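Local coordinates for superantigen-like protein SSL10 (Staphylococcus aureus subsp. aureus, PDB 6LWT) that probably inhibits classical complement activation by binding the Fc region of human IgG and so interfering with the IgG–C1q interaction, and also interferes with plasma clotting, at residues E78-D81 with K82-F86. Residues are numbered along the deposited sequence; the frame is centred on the assembly and turned at random.
Sequences EKRD and KHDIF
D81 and I85 close a beta hairpin at the surface of the OB-fold domain, where strand 79-80 turns back into strand 85-93 through a type I turn from D81 to D84. D81 N gives a hydrogen bond to I85 O at 3.1 Å, and D81 O accepts one from D84 N. An aspartate suits this corner because its short side chain brings the carboxylate back over the turn's N-H groups. A chi1 of 72° tucks it over its own main chain, where OD1 takes a hydrogen bond from I85 N at 3.0 Å, reached from above the carboxylate plane, and a weak one from H83 N. OD2 is hydrogen-bonded to Y87 OH, so partners at both oxygens fix the carboxylate's rotation.

R80 forms an antiparallel non-hydrogen-bonded pair with F86, their side chains alongside each other on one sheet face. The flexible arginine lays CG over the ring, 3.8 Å from its centroid, in a CH-pi contact. Beyond it, F86 CZ lies over the guanidinium centre, the planes 41° apart. D84 OD1, tilted 22° from the guanidinium plane, accepts a hydrogen bond from R80 NE (2.9 Å) through its anti lone pair, part of a salt bridge, and a weak second bond from NH1 reaches the same oxygen.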
loop_
_atom_site.group_PDB
_atom_site.type_symbol
_atom_site.label_atom_id
_atom_site.label_comp_id
_atom_site.label_asym_id
_atom_site.label_seq_id
_atom_site.Cartn_x
_atom_site.Cartn_y
_atom_site.Cartn_z
ATOM N N GLU A 78 9.999 -7.142 0.992
ATOM C CA GLU A 78 10.353 -7.209 2.408
ATOM C C GLU A 78 11.760 -7.772 2.589
ATOM O O GLU A 78 12.501 -7.337 3.484
ATOM C CB GLU A 78 9.377 -8.100 3.162
ATOM C CG GLU A 78 7.934 -7.653 3.074
ATOM C CD GLU A 78 7.685 -6.298 3.720
ATOM O OE1 GLU A 78 8.378 -5.922 4.702
ATOM O OE2 GLU A 78 6.767 -5.623 3.245
ATOM N N LYS A 79 12.101 -8.763 1.767
ATOM C CA LYS A 79 13.448 -9.345 1.744
ATOM C C LYS A 79 13.665 -10.221 0.523
ATOM O O LYS A 79 12.720 -10.597 -0.187
ATOM C CB LYS A 79 13.733 -10.155 3.023
ATOM C CG LYS A 79 12.813 -11.347 3.266
ATOM C CD LYS A 79 13.261 -12.113 4.514
ATOM C CE LYS A 79 12.966 -13.607 4.453
ATOM N NZ LYS A 79 11.762 -13.976 5.241
ATOM N N ARG A 80 14.934 -10.531 0.282
ATOM C CA ARG A 80 15.358 -11.478 -0.743
ATOM C C ARG A 80 16.319 -12.435 -0.037
ATOM O O ARG A 80 17.277 -11.985 0.581
ATOM C CB ARG A 80 16.063 -10.726 -1.872
ATOM C CG ARG A 80 16.682 -11.600 -2.959
ATOM C CD ARG A 80 17.935 -10.951 -3.536
ATOM N NE ARG A 80 18.277 -11.526 -4.842
ATOM C CZ ARG A 80 18.755 -10.858 -5.898
ATOM N NH1 ARG A 80 19.009 -11.520 -7.026
ATOM N NH2 ARG A 80 18.965 -9.541 -5.865
ATOM N N ASP A 81 16.055 -13.738 -0.100
ATOM C CA ASP A 81 16.896 -14.721 0.623
ATOM C C ASP A 81 18.009 -15.277 -0.280
ATOM O O ASP A 81 18.100 -14.916 -1.467
ATOM C CB ASP A 81 16.036 -15.834 1.264
ATOM C CG ASP A 81 15.461 -16.811 0.263
ATOM O OD1 ASP A 81 15.778 -16.753 -0.944
ATOM O OD2 ASP A 81 14.659 -17.670 0.681
ATOM N N LYS A 82 18.829 -16.157 0.307
ATOM C CA LYS A 82 19.929 -16.878 -0.382
ATOM C C LYS A 82 19.544 -17.559 -1.682
ATOM O O LYS A 82 20.357 -17.656 -2.589
ATOM C CB LYS A 82 20.497 -18.011 0.487
ATOM C CG LYS A 82 20.678 -17.732 1.964
ATOM C CD LYS A 82 21.607 -18.721 2.645
ATOM C CE LYS A 82 21.153 -20.154 2.440
ATOM N NZ LYS A 82 21.900 -21.053 3.361
ATOM N N HIS A 83 18.320 -18.077 -1.748
ATOM C CA HIS A 83 17.847 -18.800 -2.922
ATOM C C HIS A 83 17.225 -17.890 -3.976
ATOM O O HIS A 83 16.651 -18.388 -4.927
ATOM C CB HIS A 83 16.851 -19.872 -2.496
ATOM C CG HIS A 83 17.312 -20.679 -1.328
ATOM N ND1 HIS A 83 18.180 -21.741 -1.455
ATOM C CD2 HIS A 83 17.061 -20.554 -0.003
ATOM C CE1 HIS A 83 18.428 -22.250 -0.261
ATOM N NE2 HIS A 83 17.761 -21.547 0.637
ATOM N N ASP A 84 17.357 -16.572 -3.816
ATOM C CA ASP A 84 16.734 -15.573 -4.693
ATOM C C ASP A 84 15.199 -15.684 -4.727
ATOM O O ASP A 84 14.561 -15.494 -5.763
ATOM C CB ASP A 84 17.368 -15.608 -6.085
ATOM C CG ASP A 84 18.864 -15.308 -6.031
ATOM O OD1 ASP A 84 19.226 -14.184 -5.612
ATOM O OD2 ASP A 84 19.664 -16.204 -6.367
ATOM N N ILE A 85 14.625 -16.002 -3.573
ATOM C CA ILE A 85 13.178 -15.884 -3.381
ATOM C C ILE A 85 12.933 -14.460 -2.867
ATOM O O ILE A 85 13.577 -14.018 -1.926
ATOM C CB ILE A 85 12.628 -16.947 -2.413
ATOM C CG1 ILE A 85 12.815 -18.349 -3.029
ATOM C CG2 ILE A 85 11.140 -16.694 -2.141
ATOM C CD1 ILE A 85 12.568 -19.506 -2.076
ATOM N N PHE A 86 11.998 -13.757 -3.500
ATOM C CA PHE A 86 11.668 -12.379 -3.136
ATOM C C PHE A 86 10.344 -12.421 -2.375
ATOM O O PHE A 86 9.373 -12.950 -2.894
ATOM C CB PHE A 86 11.556 -11.530 -4.395
ATOM C CG PHE A 86 12.873 -11.291 -5.082
ATOM C CD1 PHE A 86 13.451 -12.269 -5.882
ATOM C CD2 PHE A 86 13.549 -10.090 -4.909
ATOM C CE1 PHE A 86 14.664 -12.048 -6.518
ATOM C CE2 PHE A 86 14.767 -9.860 -5.538
ATOM C CZ PHE A 86 15.324 -10.848 -6.340
#